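PDB 3K8G: outer membrane protein TP0453 from Treponema pallidum, which associates with the outer membrane as a lipoprotein, alters membrane permeability at acidic pH and might take part in ligand transport. Local coordinates for residues A[161-172]-A[183-194]. Sequence-based numbering, arbitrary orientation.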
loop_
_atom_site.group_PDB
_atom_site.type_symbol
_atom_site.label_atom_id
_atom_site.label_comp_id
_atom_site.label_asym_id
_atom_site.label_seq_id
_atom_site.Cartn_x
_atom_site.Cartn_y
_atom_site.Cartn_z
ATOM N N THR A 161 1.393 -3.696 12.261
ATOM C CA THR A 161 0.870 -2.375 11.885
ATOM C C THR A 161 0.983 -2.169 10.370
ATOM O O THR A 161 2.049 -2.348 9.794
ATOM C CB THR A 161 1.610 -1.272 12.646
ATOM O OG1 THR A 161 1.390 -1.452 14.051
ATOM C CG2 THR A 161 1.093 0.118 12.279
ATOM N N VAL A 162 -0.130 -1.771 9.770
ATOM C CA VAL A 162 -0.240 -1.345 8.376
ATOM C C VAL A 162 0.115 0.157 8.342
ATOM O O VAL A 162 -0.357 0.919 9.185
ATOM C CB VAL A 162 -1.683 -1.558 7.860
ATOM C CG1 VAL A 162 -1.889 -0.983 6.407
ATOM C CG2 VAL A 162 -2.058 -3.038 7.903
ATOM N N ALA A 163 0.978 0.563 7.405
ATOM C CA ALA A 163 1.414 1.981 7.329
ATOM C C ALA A 163 1.046 2.595 5.976
ATOM O O ALA A 163 1.249 1.967 4.937
ATOM C CB ALA A 163 2.959 2.078 7.587
ATOM N N LEU A 164 0.523 3.830 5.971
ATOM C CA LEU A 164 0.305 4.506 4.711
ATOM C C LEU A 164 0.923 5.884 4.801
ATOM O O LEU A 164 0.878 6.516 5.861
ATOM C CB LEU A 164 -1.185 4.644 4.368
ATOM C CG LEU A 164 -1.839 3.399 3.720
ATOM C CD1 LEU A 164 -2.381 2.510 4.800
ATOM C CD2 LEU A 164 -2.953 3.844 2.779
ATOM N N TYR A 165 1.526 6.319 3.703
ATOM C CA TYR A 165 1.960 7.699 3.616
ATOM C C TYR A 165 1.298 8.332 2.400
ATOM O O TYR A 165 1.475 7.847 1.266
ATOM C CB TYR A 165 3.480 7.763 3.486
ATOM C CG TYR A 165 3.974 9.208 3.373
ATOM C CD1 TYR A 165 3.664 10.121 4.368
ATOM C CD2 TYR A 165 4.768 9.643 2.289
ATOM C CE1 TYR A 165 4.103 11.435 4.305
ATOM C CE2 TYR A 165 5.229 10.976 2.249
ATOM C CZ TYR A 165 4.877 11.851 3.277
ATOM O OH TYR A 165 5.274 13.185 3.302
ATOM N N ILE A 166 0.563 9.423 2.609
ATOM C CA ILE A 166 -0.350 9.904 1.543
ATOM C C ILE A 166 -0.016 11.367 1.318
ATOM O O ILE A 166 -0.164 12.163 2.248
ATOM C CB ILE A 166 -1.818 9.730 2.000
ATOM C CG1 ILE A 166 -2.099 8.244 2.298
ATOM C CG2 ILE A 166 -2.842 10.376 0.966
ATOM C CD1 ILE A 166 -2.859 8.027 3.635
ATOM N N LYS A 167 0.468 11.709 0.117
ATOM C CA LYS A 167 0.888 13.079 -0.153
ATOM C C LYS A 167 -0.303 14.032 -0.082
ATOM O O LYS A 167 -0.172 15.119 0.461
ATOM C CB LYS A 167 1.635 13.184 -1.507
ATOM C CG LYS A 167 2.876 12.253 -1.551
ATOM C CD LYS A 167 3.936 12.630 -2.594
ATOM C CE LYS A 167 5.233 11.777 -2.388
ATOM N NZ LYS A 167 5.973 11.390 -3.666
ATOM N N ASN A 168 -1.459 13.632 -0.619
ATOM C CA ASN A 168 -2.645 14.514 -0.623
ATOM C C ASN A 168 -3.574 14.107 0.525
ATOM O O ASN A 168 -4.593 13.407 0.342
ATOM C CB ASN A 168 -3.380 14.492 -1.981
ATOM C CG ASN A 168 -4.458 15.573 -2.076
ATOM O OD1 ASN A 168 -4.904 16.113 -1.051
ATOM N ND2 ASN A 168 -4.890 15.882 -3.293
ATOM N N GLY A 169 -3.181 14.500 1.725
ATOM C CA GLY A 169 -3.849 14.032 2.932
ATOM C C GLY A 169 -5.240 14.624 3.056
ATOM O O GLY A 169 -6.143 13.966 3.601
ATOM N N GLY A 170 -5.412 15.852 2.539
ATOM C CA GLY A 170 -6.732 16.503 2.474
ATOM C C GLY A 170 -7.772 15.594 1.842
ATOM O O GLY A 170 -8.791 15.246 2.471
ATOM N N HIS A 171 -7.491 15.174 0.610
ATOM C CA HIS A 171 -8.376 14.292 -0.164
ATOM C C HIS A 171 -8.672 12.949 0.528
ATOM O O HIS A 171 -9.809 12.470 0.521
ATOM C CB HIS A 171 -7.753 14.072 -1.548
ATOM C CG HIS A 171 -8.682 13.470 -2.558
ATOM N ND1 HIS A 171 -8.657 12.131 -2.887
ATOM C CD2 HIS A 171 -9.640 14.031 -3.335
ATOM C CE1 HIS A 171 -9.576 11.887 -3.805
ATOM N NE2 HIS A 171 -10.185 13.023 -4.097
ATOM N N PHE A 172 -7.667 12.351 1.160
ATOM C CA PHE A 172 -7.825 11.023 1.783
ATOM C C PHE A 172 -8.646 11.053 3.085
ATOM O O PHE A 172 -9.406 10.110 3.374
ATOM C CB PHE A 172 -6.448 10.407 2.048
ATOM C CG PHE A 172 -6.464 8.910 2.234
ATOM C CD1 PHE A 172 -6.391 8.062 1.139
ATOM C CD2 PHE A 172 -6.539 8.354 3.497
ATOM C CE1 PHE A 172 -6.399 6.674 1.303
ATOM C CE2 PHE A 172 -6.537 6.970 3.671
ATOM C CZ PHE A 172 -6.462 6.137 2.574
ATOM N N ASN A 183 -12.047 18.499 -1.019
ATOM C CA ASN A 183 -10.753 19.049 -1.472
ATOM C C ASN A 183 -10.157 20.045 -0.465
ATOM O O ASN A 183 -9.981 21.233 -0.777
ATOM C CB ASN A 183 -10.861 19.694 -2.865
ATOM C CG ASN A 183 -11.169 18.690 -3.963
ATOM O OD1 ASN A 183 -10.525 17.644 -4.068
ATOM N ND2 ASN A 183 -12.155 19.013 -4.797
ATOM N N LEU A 184 -9.862 19.554 0.742
ATOM C CA LEU A 184 -9.318 20.400 1.808
ATOM C C LEU A 184 -7.883 20.848 1.509
ATOM O O LEU A 184 -7.134 20.111 0.861
ATOM C CB LEU A 184 -9.364 19.688 3.159
ATOM C CG LEU A 184 -10.649 19.504 3.974
ATOM C CD1 LEU A 184 -11.669 20.645 3.805
ATOM C CD2 LEU A 184 -11.255 18.162 3.654
ATOM N N PRO A 185 -7.499 22.049 1.995
ATOM C CA PRO A 185 -6.197 22.675 1.746
ATOM C C PRO A 185 -5.067 22.149 2.642
ATOM O O PRO A 185 -4.183 22.930 3.047
ATOM C CB PRO A 185 -6.470 24.161 2.044
ATOM C CG PRO A 185 -7.531 24.158 3.055
ATOM C CD PRO A 185 -8.363 22.911 2.831
ATOM N N LEU A 186 -5.080 20.839 2.906
ATOM C CA LEU A 186 -4.189 20.233 3.889
ATOM C C LEU A 186 -3.067 19.433 3.205
ATOM O O LEU A 186 -3.107 19.170 2.006
ATOM C CB LEU A 186 -4.988 19.346 4.852
ATOM C CG LEU A 186 -6.227 19.909 5.553
ATOM C CD1 LEU A 186 -7.278 18.819 5.788
ATOM C CD2 LEU A 186 -5.869 20.574 6.880
ATOM N N GLY A 187 -2.070 19.039 3.987
ATOM C CA GLY A 187 -0.875 18.474 3.430
ATOM C C GLY A 187 -0.869 16.956 3.538
ATOM O O GLY A 187 -1.915 16.295 3.471
ATOM N N ALA A 188 0.327 16.441 3.749
ATOM C CA ALA A 188 0.583 15.019 3.795
ATOM C C ALA A 188 -0.035 14.381 5.034
ATOM O O ALA A 188 -0.154 15.035 6.087
ATOM C CB ALA A 188 2.081 14.800 3.755
ATOM N N MET A 189 -0.449 13.119 4.902
ATOM C CA MET A 189 -1.006 12.388 6.004
ATOM C C MET A 189 -0.160 11.142 6.232
ATOM O O MET A 189 0.160 10.435 5.275
ATOM C CB MET A 189 -2.463 11.962 5.727
ATOM C CG MET A 189 -3.039 10.956 6.776
ATOM S SD MET A 189 -4.686 10.232 6.385
ATOM C CE MET A 189 -5.649 11.707 6.377
ATOM N N GLU A 190 0.164 10.861 7.496
ATOM C CA GLU A 190 0.731 9.545 7.876
ATOM C C GLU A 190 -0.411 8.790 8.568
ATOM O O GLU A 190 -1.105 9.370 9.396
ATOM C CB GLU A 190 1.818 9.742 8.931
ATOM C CG GLU A 190 3.071 10.428 8.473
ATOM C CD GLU A 190 4.047 10.593 9.646
ATOM O OE1 GLU A 190 4.377 9.599 10.292
ATOM O OE2 GLU A 190 4.493 11.721 9.894
ATOM N N LEU A 191 -0.568 7.506 8.280
ATOM C CA LEU A 191 -1.663 6.727 8.850
ATOM C C LEU A 191 -1.164 5.361 9.236
ATOM O O LEU A 191 -0.585 4.656 8.391
ATOM C CB LEU A 191 -2.794 6.592 7.805
ATOM C CG LEU A 191 -3.992 5.705 8.104
ATOM C CD1 LEU A 191 -4.753 6.269 9.328
ATOM C CD2 LEU A 191 -4.885 5.618 6.867
ATOM N N TYR A 192 -1.426 4.956 10.488
ATOM C CA TYR A 192 -0.923 3.666 11.034
ATOM C C TYR A 192 -2.104 2.931 11.652
ATOM O O TYR A 192 -2.801 3.519 12.498
ATOM C CB TYR A 192 0.193 3.913 12.077
ATOM C CG TYR A 192 1.285 4.776 11.473
ATOM C CD1 TYR A 192 2.234 4.212 10.606
ATOM C CD2 TYR A 192 1.345 6.150 11.727
ATOM C CE1 TYR A 192 3.239 5.026 10.002
ATOM C CE2 TYR A 192 2.352 6.963 11.116
ATOM C CZ TYR A 192 3.273 6.369 10.259
ATOM O OH TYR A 192 4.260 7.153 9.645
ATOM N N LEU A 193 -2.358 1.701 11.184
ATOM C CA LEU A 193 -3.568 0.942 11.559
ATOM C C LEU A 193 -3.210 -0.419 12.111
ATOM O O LEU A 193 -2.216 -1.026 11.692
ATOM C CB LEU A 193 -4.524 0.773 10.360
ATOM C CG LEU A 193 -4.766 2.000 9.453
ATOM C CD1 LEU A 193 -3.932 1.958 8.169
ATOM C CD2 LEU A 193 -6.262 2.201 9.093
ATOM N N THR A 194 -4.040 -0.932 13.024
ATOM C CA THR A 194 -3.790 -2.277 13.541
ATOM C C THR A 194 -5.148 -2.979 13.755
ATOM O O THR A 194 -6.128 -2.354 14.171
ATOM C CB THR A 194 -2.911 -2.217 14.831
ATOM O OG1 THR A 194 -2.350 -3.508 15.103
ATOM C CG2 THR A 194 -3.705 -1.748 16.022
HETATM O O HOH W 1 3.413 7.378 6.842
HETATM O O HOH W 2 -6.892 18.216 -0.889
#
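The Phe172 ring has its CD2 3.9 Å from Met189 SD, an oblique Met-aromatic contact, and its CE2 touches Leu191 CD2. Ile166 CD1 sits over one face of this ring, offset toward the rim. At the edge of the His171 ring, in plane, Asn183 OD1 lies 3.8 Å from CD2, ring and amide 17° apart. On the other side of the strands, Ala163 CB packs on CD1 and CE1 of Tyr192, whose OH donates at the ring edge to Glu190 OE1, on the anti side of the carboxylate (2.5 Å). A water donates to Tyr192 OH and Leu164 O. The Tyr165 ring leans forward along its own strand's direction, its OH 3.6 Å from Ala188 CB.

Between these two layers of side chains, strands 162-166 and 189-194 pair as antiparallel neighbours in the U-shaped β-half-barrel, with six backbone bonds from Val162-Leu193 to Ile166-Met189. Strands 21-26 and 199-207 flank the pair; helix 147-153 packs on Ala163, Tyr165 and Tyr192.

Met189 starts out extended from its backbone N (chi1 170°), then bends at chi3, putting CE 3.6 Å from Gly169 O. Asn168 N-caps helix 169-176, OD1 accepting from His171 N at 3.2 Å; a second water links OD1 to Leu184 O.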